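Local structure of GTP-binding protein REM 1 (Homo sapiens, 2NZJ) at residues Y85-R90 against L123-V129. The protein binds GDP and a magnesium ion as a Ras-family small GTPase and probably acts as a nucleotide-dependent switch in cell signalling. Sequence-based numbering, arbitrary orientation.
Sequences YSIADR and LARCREV. With GDP (guanosine-5'-diphosphate), chain G.
Ile-87, Ala-88 and Val-129 form the closely packed centre of this contact, and the Arg-127 guanidinium lies across Ile-87 from the margin. Ile-87 CD1 rests over one face of that guanidinium, offset toward its rim and 3.8 Å from Arg-127 NH2, while the CG2 branch reaches toward NH1. A branched aliphatic suits this place because its two arms spread along the flat cation. With CG opposite the backbone N (chi1 -167°) and a bend at chi2, the arginine folds back until its NE donates to Val-129 O at 2.9 Å, and NH1 goes on to a salt bridge with Glu-147. Were Arg-127 replaced by an alanine, Ile-87 would probably lose its flat cover, Val-129 O its NE donor and Glu-147 its positive mate.

The buried carbonyl O of Ile-87 is gripped twice, by Glu-128 N at 2.8 Å, in the carbonyl plane, and by Val-129 N at 3.0 Å, somewhat tilted from it. Val-129, branched at CB, sets CG1 against Tyr-85 CE2 at 4.0 Å, and Phe-93 of helix 90-105 also borders it. Ala-88 CB meets both Cys-126 CB, at 3.9 Å, and Leu-123 CD1; a small residue suits the close approach of the backbones here.

Toward solvent the fit is looser and more polar. Exposed Glu-128 OE1 takes the N-H of Arg-90 N, 2.9 Å away on a straight line (180°), on the anti side of the carboxylate. Arg-90 starts helix 90-105 just past the N-cap Asp-89, and an acidic side chain suits a helix N-terminus. Arg-90 NH1 bonds Glu-128 O only weakly; its salt bridge is with Glu-133.

Leu-123, a GDP-pocket residue, packs its apolar end against the guanine amino group (CD2 to GDP N2, 3.6 Å), tying the contact to the nucleotide site. Such a junction, linking the end of strand 80-86 to the loop after the guanine-binding NKxD motif, belongs to the Ras-like P-loop GTPase fold.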
ATOM      1  N   TYR A  85      -0.643  -1.073  -7.963  1.00 10.37           N
ATOM      2  CA  TYR A  85      -1.080  -1.294  -9.358  1.00 10.01           C
ATOM      3  C   TYR A  85      -1.084  -2.807  -9.636  1.00  9.99           C
ATOM      4  O   TYR A  85      -0.583  -3.594  -8.831  1.00  9.85           O
ATOM      5  CB  TYR A  85      -0.207  -0.499 -10.368  1.00  9.68           C
ATOM      6  CG  TYR A  85       1.199  -0.991 -10.462  1.00  9.40           C
ATOM      7  CD1 TYR A  85       2.159  -0.556  -9.579  1.00 10.03           C
ATOM      8  CD2 TYR A  85       1.561  -1.936 -11.398  1.00 11.47           C
ATOM      9  CE1 TYR A  85       3.440  -1.027  -9.616  1.00 10.37           C
ATOM     10  CE2 TYR A  85       2.877  -2.452 -11.433  1.00 11.78           C
ATOM     11  CZ  TYR A  85       3.803  -1.984 -10.530  1.00 10.76           C
ATOM     12  OH  TYR A  85       5.109  -2.424 -10.572  1.00 10.32           O
ATOM     13  N   SER A  86      -1.681  -3.204 -10.754  1.00 10.04           N
ATOM     14  CA  SER A  86      -1.635  -4.586 -11.217  1.00  9.97           C
ATOM     15  C   SER A  86      -0.593  -4.752 -12.307  1.00 10.12           C
ATOM     16  O   SER A  86      -0.623  -4.057 -13.307  1.00 10.22           O
ATOM     17  CB  SER A  86      -2.977  -5.018 -11.770  1.00  9.86           C
ATOM     18  OG  SER A  86      -2.879  -6.329 -12.294  1.00  9.29           O
ATOM     19  N   ILE A  87       0.298  -5.719 -12.132  1.00 10.71           N
ATOM     20  CA  ILE A  87       1.324  -6.024 -13.137  1.00 10.82           C
ATOM     21  C   ILE A  87       0.755  -6.454 -14.492  1.00 11.55           C
ATOM     22  O   ILE A  87       1.481  -6.443 -15.478  1.00 11.80           O
ATOM     23  CB  ILE A  87       2.277  -7.139 -12.662  1.00 10.80           C
ATOM     24  CG1 ILE A  87       1.498  -8.447 -12.433  1.00 10.76           C
ATOM     25  CG2 ILE A  87       3.049  -6.683 -11.425  1.00  8.98           C
ATOM     26  CD1 ILE A  87       2.213  -9.694 -12.858  1.00  9.16           C
ATOM     27  N   ALA A  88      -0.535  -6.826 -14.519  1.00 12.22           N
ATOM     28  CA  ALA A  88      -1.248  -7.195 -15.745  1.00 12.46           C
ATOM     29  C   ALA A  88      -2.023  -6.055 -16.430  1.00 13.00           C
ATOM     30  O   ALA A  88      -2.715  -6.291 -17.422  1.00 12.98           O
ATOM     31  CB  ALA A  88      -2.211  -8.344 -15.426  1.00 12.69           C
ATOM     32  N   ASP A  89      -1.915  -4.826 -15.920  1.00 13.68           N
ATOM     33  CA  ASP A  89      -2.697  -3.708 -16.445  1.00 13.89           C
ATOM     34  C   ASP A  89      -1.842  -2.447 -16.482  1.00 13.66           C
ATOM     35  O   ASP A  89      -1.712  -1.732 -15.493  1.00 13.87           O
ATOM     36  CB  ASP A  89      -3.928  -3.547 -15.587  1.00 14.15           C
ATOM     37  CG  ASP A  89      -4.743  -2.369 -15.961  1.00 16.66           C
ATOM     38  OD1 ASP A  89      -4.378  -1.663 -16.924  1.00 21.21           O
ATOM     39  OD2 ASP A  89      -5.763  -2.143 -15.278  1.00 20.12           O
ATOM     40  N   ARG A  90      -1.252  -2.206 -17.644  1.00 13.56           N
ATOM     41  CA  ARG A  90      -0.429  -1.027 -17.916  1.00 13.69           C
ATOM     42  C   ARG A  90      -1.065   0.283 -17.409  1.00 13.02           C
ATOM     43  O   ARG A  90      -0.404   1.094 -16.764  1.00 12.71           O
ATOM     44  CB  ARG A  90      -0.183  -0.932 -19.420  1.00 14.16           C
ATOM     45  CG  ARG A  90       0.852   0.112 -19.833  1.00 16.37           C
ATOM     46  CD  ARG A  90       2.175  -0.545 -19.966  1.00 19.56           C
ATOM     47  NE  ARG A  90       3.284   0.350 -19.670  1.00 20.91           N
ATOM     48  CZ  ARG A  90       4.536  -0.066 -19.484  1.00 21.84           C
ATOM     49  NH1 ARG A  90       4.825  -1.378 -19.557  1.00 20.90           N
ATOM     50  NH2 ARG A  90       5.499   0.830 -19.221  1.00 22.02           N
ATOM     51  N   LEU A 123      -0.248 -13.612 -12.025  1.00 29.02           N
ATOM     52  CA  LEU A 123      -0.665 -13.550 -13.436  1.00 28.59           C
ATOM     53  C   LEU A 123       0.573 -13.354 -14.296  1.00 28.86           C
ATOM     54  O   LEU A 123       0.601 -12.494 -15.173  1.00 28.96           O
ATOM     55  CB  LEU A 123      -1.652 -12.410 -13.647  1.00 28.13           C
ATOM     56  CG  LEU A 123      -2.915 -12.503 -12.808  1.00 27.31           C
ATOM     57  CD1 LEU A 123      -3.874 -11.399 -13.184  1.00 25.53           C
ATOM     58  CD2 LEU A 123      -3.543 -13.867 -12.998  1.00 25.86           C
ATOM     59  N   ALA A 124       1.578 -14.190 -14.037  1.00 29.86           N
ATOM     60  CA  ALA A 124       2.929 -14.022 -14.557  1.00 30.68           C
ATOM     61  C   ALA A 124       2.995 -14.150 -16.062  1.00 31.09           C
ATOM     62  O   ALA A 124       3.956 -13.689 -16.656  1.00 31.46           O
ATOM     63  CB  ALA A 124       3.904 -15.026 -13.887  1.00 30.84           C
ATOM     64  N   ARG A 125       1.975 -14.768 -16.666  1.00 32.08           N
ATOM     65  CA  ARG A 125       1.833 -14.852 -18.145  1.00 32.22           C
ATOM     66  C   ARG A 125       1.111 -13.645 -18.803  1.00 32.64           C
ATOM     67  O   ARG A 125       1.233 -13.467 -20.011  1.00 32.85           O
ATOM     68  CB  ARG A 125       1.116 -16.150 -18.543  1.00 31.82           C
ATOM     69  N   CYS A 126       0.363 -12.853 -18.019  1.00 32.83           N
ATOM     70  CA  CYS A 126      -0.373 -11.666 -18.498  1.00 33.25           C
ATOM     71  C   CYS A 126       0.404 -10.392 -18.269  1.00 32.94           C
ATOM     72  O   CYS A 126      -0.046  -9.308 -18.615  1.00 32.36           O
ATOM     73  CB  CYS A 126      -1.664 -11.462 -17.698  1.00 33.90           C
ATOM     74  SG  CYS A 126      -2.762 -12.810 -17.627  1.00 35.42           S
ATOM     75  N   ARG A 127       1.504 -10.537 -17.552  1.00 33.15           N
ATOM     76  CA  ARG A 127       2.456  -9.484 -17.281  1.00 32.74           C
ATOM     77  C   ARG A 127       2.483  -8.465 -18.398  1.00 32.00           C
ATOM     78  O   ARG A 127       2.796  -8.808 -19.538  1.00 32.42           O
ATOM     79  CB  ARG A 127       3.820 -10.149 -17.143  1.00 32.99           C
ATOM     80  CG  ARG A 127       4.897  -9.297 -16.569  1.00 34.08           C
ATOM     81  CD  ARG A 127       5.475  -9.941 -15.298  1.00 35.39           C
ATOM     82  NE  ARG A 127       5.930  -8.852 -14.467  1.00 37.01           N
ATOM     83  CZ  ARG A 127       6.124  -8.894 -13.162  1.00 35.07           C
ATOM     84  NH1 ARG A 127       6.526  -7.778 -12.579  1.00 35.03           N
ATOM     85  NH2 ARG A 127       5.963 -10.007 -12.461  1.00 32.45           N
ATOM     86  N   GLU A 128       2.092  -7.236 -18.082  1.00 31.32           N
ATOM     87  CA  GLU A 128       2.234  -6.096 -18.990  1.00 31.54           C
ATOM     88  C   GLU A 128       3.301  -5.145 -18.464  1.00 30.98           C
ATOM     89  O   GLU A 128       3.846  -4.354 -19.215  1.00 31.64           O
ATOM     90  CB  GLU A 128       0.915  -5.324 -19.159  1.00 31.10           C
ATOM     91  CG  GLU A 128      -0.283  -6.166 -19.609  1.00 32.67           C
ATOM     92  CD  GLU A 128      -1.465  -5.331 -20.143  1.00 33.68           C
ATOM     93  OE1 GLU A 128      -1.612  -4.136 -19.757  1.00 35.34           O
ATOM     94  OE2 GLU A 128      -2.241  -5.877 -20.975  1.00 37.36           O
ATOM     95  N   VAL A 129       3.596  -5.214 -17.173  1.00 30.48           N
ATOM     96  CA  VAL A 129       4.572  -4.334 -16.564  1.00 30.06           C
ATOM     97  C   VAL A 129       5.702  -5.169 -16.023  1.00 30.30           C
ATOM     98  O   VAL A 129       5.490  -6.040 -15.176  1.00 30.75           O
ATOM     99  CB  VAL A 129       3.954  -3.538 -15.422  1.00 30.00           C
ATOM    100  CG1 VAL A 129       4.974  -2.596 -14.861  1.00 30.19           C
ATOM    101  CG2 VAL A 129       2.723  -2.775 -15.914  1.00 28.32           C
TER
HETATM  102  PB  GDP G1001      -9.743  -2.989  -5.538  1.00 32.47           P
HETATM  103  O1B GDP G1001      -8.407  -2.358  -5.829  1.00 32.09           O
HETATM  104  O2B GDP G1001     -10.122  -2.954  -4.097  1.00 29.89           O
HETATM  105  O3B GDP G1001     -10.754  -2.217  -6.369  1.00 35.38           O
HETATM  106  O3A GDP G1001      -9.575  -4.472  -6.072  1.00 33.98           O
HETATM  107  PA  GDP G1001     -10.282  -5.695  -5.337  1.00 35.16           P
HETATM  108  O1A GDP G1001     -11.735  -5.375  -5.136  1.00 35.30           O
HETATM  109  O2A GDP G1001      -9.603  -6.062  -4.055  1.00 34.45           O
HETATM  110  O5' GDP G1001     -10.005  -6.874  -6.386  1.00 34.03           O
HETATM  111  C5' GDP G1001     -10.372  -6.759  -7.761  1.00 34.28           C
HETATM  112  C4' GDP G1001     -10.391  -8.160  -8.375  1.00 37.03           C
HETATM  113  O4' GDP G1001      -9.032  -8.633  -8.605  1.00 36.56           O
HETATM  114  C3' GDP G1001     -11.072  -9.194  -7.456  1.00 37.76           C
HETATM  115  O3' GDP G1001     -11.939 -10.084  -8.184  1.00 41.47           O
HETATM  116  C2' GDP G1001      -9.911  -9.984  -6.873  1.00 37.59           C
HETATM  117  O2' GDP G1001     -10.233 -11.346  -6.613  1.00 40.17           O
HETATM  118  C1' GDP G1001      -8.808  -9.860  -7.913  1.00 36.34           C
HETATM  119  N9  GDP G1001      -7.472  -9.817  -7.289  1.00 36.66           N
HETATM  120  C8  GDP G1001      -7.038  -9.026  -6.275  1.00 37.19           C
HETATM  121  N7  GDP G1001      -5.727  -9.254  -5.993  1.00 35.78           N
HETATM  122  C5  GDP G1001      -5.324 -10.192  -6.841  1.00 35.79           C
HETATM  123  C6  GDP G1001      -4.077 -10.916  -7.079  1.00 36.86           C
HETATM  124  O6  GDP G1001      -3.087 -10.648  -6.366  1.00 36.67           O
HETATM  125  N1  GDP G1001      -4.062 -11.832  -8.068  1.00 36.72           N
HETATM  126  C2  GDP G1001      -5.149 -12.119  -8.816  1.00 36.67           C
HETATM  127  N2  GDP G1001      -5.113 -13.048  -9.808  1.00 36.34           N
HETATM  128  N3  GDP G1001      -6.330 -11.499  -8.628  1.00 37.24           N
HETATM  129  C4  GDP G1001      -6.461 -10.556  -7.682  1.00 36.60           C